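PDB 2J5U: cell shape-determining protein MreC from Listeria monocytogenes, which is probably involved in forming and maintaining cell shape, and assembles as dimers, twelve of which make a 24-subunit oligomer. Local coordinates for residues A[135-140]-A[147-152]; A[174-179]-A[189-194]; A[193-198]-A[209-214]. All blocks are in the same frame, centred on the assembly; numbering follows the deposited sequence.

Contact 1: residues A[135-140]-A[147-152]; sequences VSAKVQ and GIINGY
The CG1 methyl of Val135 runs alongside Ile149, 3.7 Å from its CB, with the CG2 branch of the isoleucine a little farther off; the first shell of this antiparallel pairing is built on these two residues. On the same face of the sheet, CG1 of Ile149 meets CB of Ala137 at 3.8 Å. It gets there because CG1 stands beside its own backbone N and anti to the carbonyl carbon (chi1 -68°), which sends this branch along the partner strand. On the other face the contact is slighter: CD1 of Ile148 approaches CA of Ser136 at 4.1 Å.

Beneath the side chains, two hydrogen-bonded pairs flank the non-hydrogen-bonded pair Ser136-Ile148. Ile149 N bonds to Val135 O at 2.8 Å, and Val135 N returns a bond to Ile149 O. Ala137 N to Gly147 O and Gly147 N to Ala137 O are both 2.9 Å long.

Farther out, Leu159 and Leu161 of the next strand pack on Ile149, while Ile191, two strands away round the barrel, touches Val135 and Ala137. Asn150 is held by the backbone carbonyls of Val131 and Asn133 and by Lys162.

The chemistry thus differs between the faces. Aliphatic groups of Val135, Ala137 and Ile149 fill the barrel interior, and reciprocal amide bonds satisfy the buried backbone. The face of Ser136 and Ile148 is mixed: Lys138 forms a salt bridge with Asp47 of the second subunit, and Ile148 packs on Pro80 of that subunit, so both charge and apolar surface serve the interface.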
loop_
_atom_site.group_PDB
_atom_site.type_symbol
_atom_site.label_atom_id
_atom_site.label_comp_id
_atom_site.label_asym_id
_atom_site.label_seq_id
_atom_site.Cartn_x
_atom_site.Cartn_y
_atom_site.Cartn_z
ATOM N N VAL A 135 25.234 44.121 -54.133
ATOM C CA VAL A 135 24.073 43.362 -53.688
ATOM C C VAL A 135 24.525 42.246 -52.739
ATOM O O VAL A 135 25.541 41.588 -52.971
ATOM C CB VAL A 135 23.240 42.821 -54.914
ATOM C CG1 VAL A 135 24.071 42.838 -56.134
ATOM C CG2 VAL A 135 22.727 41.421 -54.667
ATOM N N SER A 136 23.791 42.074 -51.642
ATOM C CA SER A 136 24.104 41.045 -50.644
ATOM C C SER A 136 23.723 39.686 -51.226
ATOM O O SER A 136 22.582 39.478 -51.649
ATOM C CB SER A 136 23.290 41.267 -49.368
ATOM O OG SER A 136 23.400 42.581 -48.880
ATOM N N ALA A 137 24.660 38.752 -51.211
ATOM C CA ALA A 137 24.398 37.449 -51.788
ATOM C C ALA A 137 24.814 36.263 -50.944
ATOM O O ALA A 137 25.629 36.373 -50.030
ATOM C CB ALA A 137 25.076 37.350 -53.165
ATOM N N LYS A 138 24.248 35.119 -51.309
ATOM C CA LYS A 138 24.508 33.854 -50.655
ATOM C C LYS A 138 24.898 32.804 -51.704
ATOM O O LYS A 138 24.306 32.742 -52.790
ATOM C CB LYS A 138 23.256 33.392 -49.909
ATOM C CG LYS A 138 23.475 32.158 -49.060
ATOM C CD LYS A 138 22.210 31.765 -48.335
ATOM C CE LYS A 138 21.137 31.365 -49.319
ATOM N NZ LYS A 138 19.897 30.959 -48.621
ATOM N N VAL A 139 25.914 32.006 -51.384
ATOM C CA VAL A 139 26.359 30.931 -52.267
ATOM C C VAL A 139 25.769 29.645 -51.687
ATOM O O VAL A 139 26.120 29.251 -50.565
ATOM C CB VAL A 139 27.883 30.770 -52.258
ATOM C CG1 VAL A 139 28.276 29.667 -53.215
ATOM C CG2 VAL A 139 28.558 32.070 -52.609
ATOM N N GLN A 140 24.881 28.996 -52.435
ATOM C CA GLN A 140 24.265 27.767 -51.953
ATOM C C GLN A 140 25.256 26.615 -51.934
ATOM O O GLN A 140 26.012 26.414 -52.881
ATOM C CB GLN A 140 23.078 27.388 -52.822
ATOM C CG GLN A 140 22.046 28.468 -52.947
ATOM C CD GLN A 140 20.848 28.008 -53.732
ATOM O OE1 GLN A 140 20.971 27.197 -54.651
ATOM N NE2 GLN A 140 19.680 28.528 -53.390
ATOM N N GLY A 147 28.267 36.943 -48.935
ATOM C CA GLY A 147 29.220 37.897 -49.458
ATOM C C GLY A 147 28.528 39.047 -50.158
ATOM O O GLY A 147 27.297 39.152 -50.152
ATOM N N ILE A 148 29.327 39.917 -50.762
ATOM C CA ILE A 148 28.791 41.063 -51.472
ATOM C C ILE A 148 29.171 41.023 -52.947
ATOM O O ILE A 148 30.342 40.875 -53.288
ATOM C CB ILE A 148 29.321 42.377 -50.875
ATOM C CG1 ILE A 148 29.082 42.407 -49.365
ATOM C CG2 ILE A 148 28.619 43.543 -51.523
ATOM C CD1 ILE A 148 27.621 42.360 -48.968
ATOM N N ILE A 149 28.181 41.114 -53.824
ATOM C CA ILE A 149 28.477 41.149 -55.247
ATOM C C ILE A 149 28.854 42.614 -55.443
ATOM O O ILE A 149 28.112 43.513 -55.034
ATOM C CB ILE A 149 27.241 40.836 -56.105
ATOM C CG1 ILE A 149 26.825 39.370 -55.936
ATOM C CG2 ILE A 149 27.541 41.178 -57.558
ATOM C CD1 ILE A 149 27.766 38.392 -56.523
ATOM N N ASN A 150 29.997 42.867 -56.058
ATOM C CA ASN A 150 30.436 44.238 -56.224
ATOM C C ASN A 150 31.479 44.387 -57.316
ATOM O O ASN A 150 32.671 44.246 -57.066
ATOM C CB ASN A 150 31.010 44.723 -54.903
ATOM C CG ASN A 150 31.529 46.127 -54.980
ATOM O OD1 ASN A 150 32.634 46.416 -54.528
ATOM N ND2 ASN A 150 30.733 47.018 -55.545
ATOM N N GLY A 151 31.032 44.680 -58.530
ATOM C CA GLY A 151 31.975 44.844 -59.620
ATOM C C GLY A 151 31.716 43.950 -60.814
ATOM O O GLY A 151 31.501 42.745 -60.670
ATOM N N TYR A 152 31.729 44.543 -62.001
ATOM C CA TYR A 152 31.510 43.793 -63.227
ATOM C C TYR A 152 32.684 44.021 -64.177
ATOM O O TYR A 152 33.189 45.136 -64.299
ATOM C CB TYR A 152 30.199 44.220 -63.892
ATOM C CG TYR A 152 29.927 43.489 -65.183
ATOM C CD1 TYR A 152 30.002 44.142 -66.415
ATOM C CD2 TYR A 152 29.605 42.138 -65.179
ATOM C CE1 TYR A 152 29.757 43.461 -67.607
ATOM C CE2 TYR A 152 29.359 41.446 -66.370
ATOM C CZ TYR A 152 29.432 42.112 -67.574
ATOM O OH TYR A 152 29.149 41.426 -68.730
#

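Contact 2: residues A[174-179]-A[189-194]; sequences QKVVTS and IFIGTI
Val176 faces two consecutive residues, Ile191 and Gly192, and the backbone bonds follow from that doubling. Val176 O accepts Ile191 N at 2.9 Å and, weakly, Gly192 N at 3.5 Å, while Val176 N donates to Gly192 O. Ile194 N bonds to Gln174 O at one end, and Thr178 N to Ile189 O at the other. A CA-H...O contact from Val177 CA to Ile189 O, 3.2 Å long, supplements the last of these.

One side chain joins the polar network. OG1 of Thr178 sits between its backbone N and carbonyl carbon (chi1 50°), where it receives Ile189 N at 2.8 Å; the same hydroxyl is bonded to Pro186 O, so it ties the strand to the intervening loop.

Aliphatic packing lies on the face of Val176. Its CG1 meets CD1 of Ile191 at 4.1 Å, and its CG2 meets CG1 of Ile194, whose side chain crosses it at about a right angle. Ala137 adds to this layer; Leu109, from the other barrel, packs on Ile191.

The aromatic contacts are on the other face. Phe190 turns its ring over the backbone, with Gly192 N above the ring centre, and presents an edge to Lys175, whose CB lies in the ring plane, 3.9 Å from CE1. The ammonium of Lys175 goes on to a salt bridge with Glu42 of the second subunit.

Ile191 and Gly192 opposite Val176 form a classic beta bulge in a hairpin of the second of two six-stranded antiparallel barrels, a double-barrel plan consistent with the chymotrypsin-like (PA clan) relationship of the MreC core.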
loop_
_atom_site.group_PDB
_atom_site.type_symbol
_atom_site.label_atom_id
_atom_site.label_comp_id
_atom_site.label_asym_id
_atom_site.label_seq_id
_atom_site.Cartn_x
_atom_site.Cartn_y
_atom_site.Cartn_z
ATOM N N GLN A 174 28.406 26.312 -58.332
ATOM C CA GLN A 174 27.522 26.594 -57.209
ATOM C C GLN A 174 26.674 27.807 -57.560
ATOM O O GLN A 174 27.150 28.759 -58.193
ATOM C CB GLN A 174 28.321 26.874 -55.933
ATOM C CG GLN A 174 29.216 25.733 -55.489
ATOM C CD GLN A 174 29.784 25.953 -54.101
ATOM O OE1 GLN A 174 29.058 25.885 -53.108
ATOM N NE2 GLN A 174 31.083 26.229 -54.025
ATOM N N LYS A 175 25.412 27.766 -57.153
ATOM C CA LYS A 175 24.506 28.859 -57.436
ATOM C C LYS A 175 24.618 29.967 -56.406
ATOM O O LYS A 175 24.881 29.721 -55.226
ATOM C CB LYS A 175 23.085 28.324 -57.517
ATOM C CG LYS A 175 23.053 27.117 -58.413
ATOM C CD LYS A 175 21.720 26.874 -59.060
ATOM C CE LYS A 175 21.814 25.615 -59.903
ATOM N NZ LYS A 175 20.561 25.366 -60.644
ATOM N N VAL A 176 24.451 31.195 -56.882
ATOM C CA VAL A 176 24.515 32.376 -56.037
ATOM C C VAL A 176 23.152 33.051 -56.088
ATOM O O VAL A 176 22.579 33.245 -57.158
ATOM C CB VAL A 176 25.613 33.352 -56.530
ATOM C CG1 VAL A 176 25.591 34.626 -55.708
ATOM C CG2 VAL A 176 26.970 32.691 -56.417
ATOM N N VAL A 177 22.624 33.392 -54.920
ATOM C CA VAL A 177 21.316 34.031 -54.847
ATOM C C VAL A 177 21.352 35.224 -53.909
ATOM O O VAL A 177 22.332 35.438 -53.211
ATOM C CB VAL A 177 20.233 33.035 -54.351
ATOM C CG1 VAL A 177 20.162 31.851 -55.280
ATOM C CG2 VAL A 177 20.551 32.574 -52.943
ATOM N N THR A 178 20.282 36.006 -53.907
ATOM C CA THR A 178 20.208 37.166 -53.041
ATOM C C THR A 178 19.958 36.700 -51.616
ATOM O O THR A 178 19.173 35.787 -51.380
ATOM C CB THR A 178 19.084 38.107 -53.471
ATOM O OG1 THR A 178 17.875 37.363 -53.632
ATOM C CG2 THR A 178 19.432 38.778 -54.779
ATOM N N SER A 179 20.640 37.329 -50.667
ATOM C CA SER A 179 20.508 36.980 -49.258
ATOM C C SER A 179 19.416 37.782 -48.557
ATOM O O SER A 179 18.881 37.359 -47.538
ATOM C CB SER A 179 21.828 37.228 -48.544
ATOM O OG SER A 179 22.130 38.610 -48.480
ATOM N N ILE A 189 16.564 35.285 -55.005
ATOM C CA ILE A 189 16.556 35.567 -56.428
ATOM C C ILE A 189 17.869 35.060 -56.997
ATOM O O ILE A 189 18.931 35.349 -56.456
ATOM C CB ILE A 189 16.420 37.071 -56.718
ATOM C CG1 ILE A 189 14.993 37.547 -56.436
ATOM C CG2 ILE A 189 16.679 37.333 -58.199
ATOM C CD1 ILE A 189 14.422 37.081 -55.141
ATOM N N PHE A 190 17.797 34.292 -58.080
ATOM C CA PHE A 190 19.005 33.749 -58.708
ATOM C C PHE A 190 19.857 34.857 -59.334
ATOM O O PHE A 190 19.346 35.720 -60.055
ATOM C CB PHE A 190 18.639 32.715 -59.790
ATOM C CG PHE A 190 19.840 32.070 -60.444
ATOM C CD1 PHE A 190 20.713 31.270 -59.705
ATOM C CD2 PHE A 190 20.117 32.284 -61.792
ATOM C CE1 PHE A 190 21.854 30.691 -60.301
ATOM C CE2 PHE A 190 21.247 31.717 -62.394
ATOM C CZ PHE A 190 22.118 30.917 -61.645
ATOM N N ILE A 191 21.155 34.827 -59.059
ATOM C CA ILE A 191 22.062 35.831 -59.598
ATOM C C ILE A 191 22.945 35.227 -60.682
ATOM O O ILE A 191 23.030 35.757 -61.788
ATOM C CB ILE A 191 22.986 36.413 -58.509
ATOM C CG1 ILE A 191 22.169 37.174 -57.457
ATOM C CG2 ILE A 191 24.006 37.306 -59.145
ATOM C CD1 ILE A 191 23.008 37.719 -56.322
ATOM N N GLY A 192 23.604 34.117 -60.362
ATOM C CA GLY A 192 24.479 33.488 -61.332
ATOM C C GLY A 192 25.203 32.259 -60.821
ATOM O O GLY A 192 24.801 31.653 -59.833
ATOM N N THR A 193 26.302 31.912 -61.483
ATOM C CA THR A 193 27.072 30.727 -61.135
ATOM C C THR A 193 28.534 30.999 -60.846
ATOM O O THR A 193 29.161 31.796 -61.540
ATOM C CB THR A 193 26.999 29.725 -62.284
ATOM O OG1 THR A 193 25.666 29.211 -62.371
ATOM C CG2 THR A 193 27.984 28.593 -62.081
ATOM N N ILE A 194 29.089 30.346 -59.825
ATOM C CA ILE A 194 30.506 30.548 -59.544
ATOM C C ILE A 194 31.213 29.984 -60.755
ATOM O O ILE A 194 30.875 28.907 -61.246
ATOM C CB ILE A 194 31.000 29.793 -58.301
ATOM C CG1 ILE A 194 30.409 30.415 -57.039
ATOM C CG2 ILE A 194 32.516 29.855 -58.236
ATOM C CD1 ILE A 194 30.907 29.785 -55.758
#

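Contact 3: residues A[193-198]-A[209-214]; sequences TIEKVE and FIKPGA
CG2 of Ile210 is pressed against the backbone of Thr193 on the buried side of this hairpin, 3.3 Å from Thr193 O, and Leu161 of the adjoining strand covers the same isoleucine. Thr193 and Lys211 exchange a pair of backbone bonds. Phe209 O is gripped twice, by Glu195 N at 2.8 Å, nearly along the C=O axis, and weakly by Lys196 N.

The outer face, on the solvent side, is held by longer, less directional contacts. Lys196 runs beside the phenyl group of Phe209 and bends at its third torsion (74°), bringing NZ over the ring centre in a cation-pi interaction, 4.3 Å from the centroid of Phe209. Glu198 reaches the ring edge instead: its CD is 3.6 Å from CE1 of Phe209, with the carboxylate plane turned 71° from the ring. Glu195 has a long, weak ion pair with Lys172.

Glu195 and Lys196 both oppose Phe209, which defines a classic beta bulge in the antiparallel hairpin of strands 190-199 and 205-212, part of the second of the two barrels in the MreC core.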
loop_
_atom_site.group_PDB
_atom_site.type_symbol
_atom_site.label_atom_id
_atom_site.label_comp_id
_atom_site.label_asym_id
_atom_site.label_seq_id
_atom_site.Cartn_x
_atom_site.Cartn_y
_atom_site.Cartn_z
ATOM N N THR A 193 26.302 31.912 -61.483
ATOM C CA THR A 193 27.072 30.727 -61.135
ATOM C C THR A 193 28.534 30.999 -60.846
ATOM O O THR A 193 29.161 31.796 -61.540
ATOM C CB THR A 193 26.999 29.725 -62.284
ATOM O OG1 THR A 193 25.666 29.211 -62.371
ATOM C CG2 THR A 193 27.984 28.593 -62.081
ATOM N N ILE A 194 29.089 30.346 -59.825
ATOM C CA ILE A 194 30.506 30.548 -59.544
ATOM C C ILE A 194 31.213 29.984 -60.755
ATOM O O ILE A 194 30.875 28.907 -61.246
ATOM C CB ILE A 194 31.000 29.793 -58.301
ATOM C CG1 ILE A 194 30.409 30.415 -57.039
ATOM C CG2 ILE A 194 32.516 29.855 -58.236
ATOM C CD1 ILE A 194 30.907 29.785 -55.758
ATOM N N GLU A 195 32.196 30.713 -61.243
ATOM C CA GLU A 195 32.907 30.280 -62.420
ATOM C C GLU A 195 34.370 30.126 -62.087
ATOM O O GLU A 195 35.022 29.191 -62.535
ATOM C CB GLU A 195 32.728 31.332 -63.509
ATOM C CG GLU A 195 33.345 30.997 -64.839
ATOM C CD GLU A 195 32.666 29.824 -65.495
ATOM O OE1 GLU A 195 31.412 29.778 -65.483
ATOM O OE2 GLU A 195 33.387 28.953 -66.028
ATOM N N LYS A 196 34.871 31.048 -61.276
ATOM C CA LYS A 196 36.275 31.074 -60.893
ATOM C C LYS A 196 36.351 31.453 -59.412
ATOM O O LYS A 196 35.483 32.163 -58.905
ATOM C CB LYS A 196 36.978 32.133 -61.756
ATOM C CG LYS A 196 38.462 31.951 -61.998
ATOM C CD LYS A 196 39.042 33.065 -62.900
ATOM C CE LYS A 196 39.177 34.411 -62.175
ATOM N NZ LYS A 196 39.759 35.515 -63.016
ATOM N N VAL A 197 37.379 30.976 -58.718
ATOM C CA VAL A 197 37.555 31.295 -57.300
ATOM C C VAL A 197 39.015 31.614 -56.999
ATOM O O VAL A 197 39.915 31.016 -57.579
ATOM C CB VAL A 197 37.148 30.122 -56.384
ATOM C CG1 VAL A 197 37.396 30.501 -54.938
ATOM C CG2 VAL A 197 35.691 29.761 -56.594
ATOM N N GLU A 198 39.251 32.557 -56.097
ATOM C CA GLU A 198 40.616 32.902 -55.739
ATOM C C GLU A 198 40.666 33.550 -54.369
ATOM O O GLU A 198 39.645 33.992 -53.844
ATOM C CB GLU A 198 41.233 33.831 -56.787
ATOM C CG GLU A 198 40.906 35.302 -56.630
ATOM C CD GLU A 198 41.416 36.142 -57.799
ATOM O OE1 GLU A 198 41.484 37.387 -57.646
ATOM O OE2 GLU A 198 41.736 35.561 -58.869
ATOM N N PHE A 209 34.192 34.634 -58.899
ATOM C CA PHE A 209 33.793 35.385 -60.071
ATOM C C PHE A 209 32.582 34.646 -60.580
ATOM O O PHE A 209 32.584 33.418 -60.698
ATOM C CB PHE A 209 34.941 35.450 -61.067
ATOM C CG PHE A 209 36.105 36.222 -60.546
ATOM C CD1 PHE A 209 37.014 35.629 -59.678
ATOM C CD2 PHE A 209 36.235 37.577 -60.826
ATOM C CE1 PHE A 209 38.038 36.382 -59.091
ATOM C CE2 PHE A 209 37.253 38.342 -60.247
ATOM C CZ PHE A 209 38.153 37.744 -59.378
ATOM N N ILE A 210 31.534 35.404 -60.858
ATOM C CA ILE A 210 30.282 34.806 -61.244
ATOM C C ILE A 210 29.724 35.153 -62.603
ATOM O O ILE A 210 29.809 36.290 -63.062
ATOM C CB ILE A 210 29.258 35.121 -60.140
ATOM C CG1 ILE A 210 29.768 34.493 -58.835
ATOM C CG2 ILE A 210 27.867 34.615 -60.514
ATOM C CD1 ILE A 210 29.044 34.943 -57.597
ATOM N N LYS A 211 29.148 34.140 -63.241
ATOM C CA LYS A 211 28.536 34.288 -64.549
ATOM C C LYS A 211 27.057 34.589 -64.349
ATOM O O LYS A 211 26.287 33.708 -63.973
ATOM C CB LYS A 211 28.687 32.994 -65.340
ATOM C CG LYS A 211 27.973 33.008 -66.674
ATOM C CD LYS A 211 27.966 31.622 -67.288
ATOM C CE LYS A 211 27.160 31.607 -68.583
ATOM N NZ LYS A 211 27.051 30.228 -69.153
ATOM N N PRO A 212 26.639 35.839 -64.591
ATOM C CA PRO A 212 25.226 36.150 -64.404
ATOM C C PRO A 212 24.359 35.207 -65.201
ATOM O O PRO A 212 24.695 34.855 -66.331
ATOM C CB PRO A 212 25.121 37.597 -64.879
ATOM C CG PRO A 212 26.230 37.728 -65.842
ATOM C CD PRO A 212 27.349 36.984 -65.180
ATOM N N GLY A 213 23.254 34.788 -64.598
ATOM C CA GLY A 213 22.343 33.877 -65.264
ATOM C C GLY A 213 21.486 34.600 -66.278
ATOM O O GLY A 213 21.149 34.061 -67.332
ATOM N N ALA A 214 21.121 35.831 -65.958
ATOM C CA ALA A 214 20.305 36.604 -66.871
ATOM C C ALA A 214 21.201 37.294 -67.887
ATOM O O ALA A 214 22.290 37.749 -67.553
ATOM C CB ALA A 214 19.497 37.638 -66.098
#

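Overall arrangement
All three contacts belong to one closed, six-stranded antiparallel barrel, and their centres lie only 8 to 10 Å apart. Contact 1 comes first along the chain; contacts 2 and 3 follow and share Thr193 and Ile194 on strand 190-199, which pairs with 175-178 along one edge and 205-212 along the other. Contacts 1 and 2 are joined where strands 135-139 and 175-178 meet, through the probable hydrogen bond from Lys138 N to Val177 O. Inside, Ile149 and Val176 both reach Ile210, linking three hairpins through a common apolar interior. Contacts 1 and 2 also touch the second subunit, so this barrel takes part in a subunit interface, probably that of the dimer.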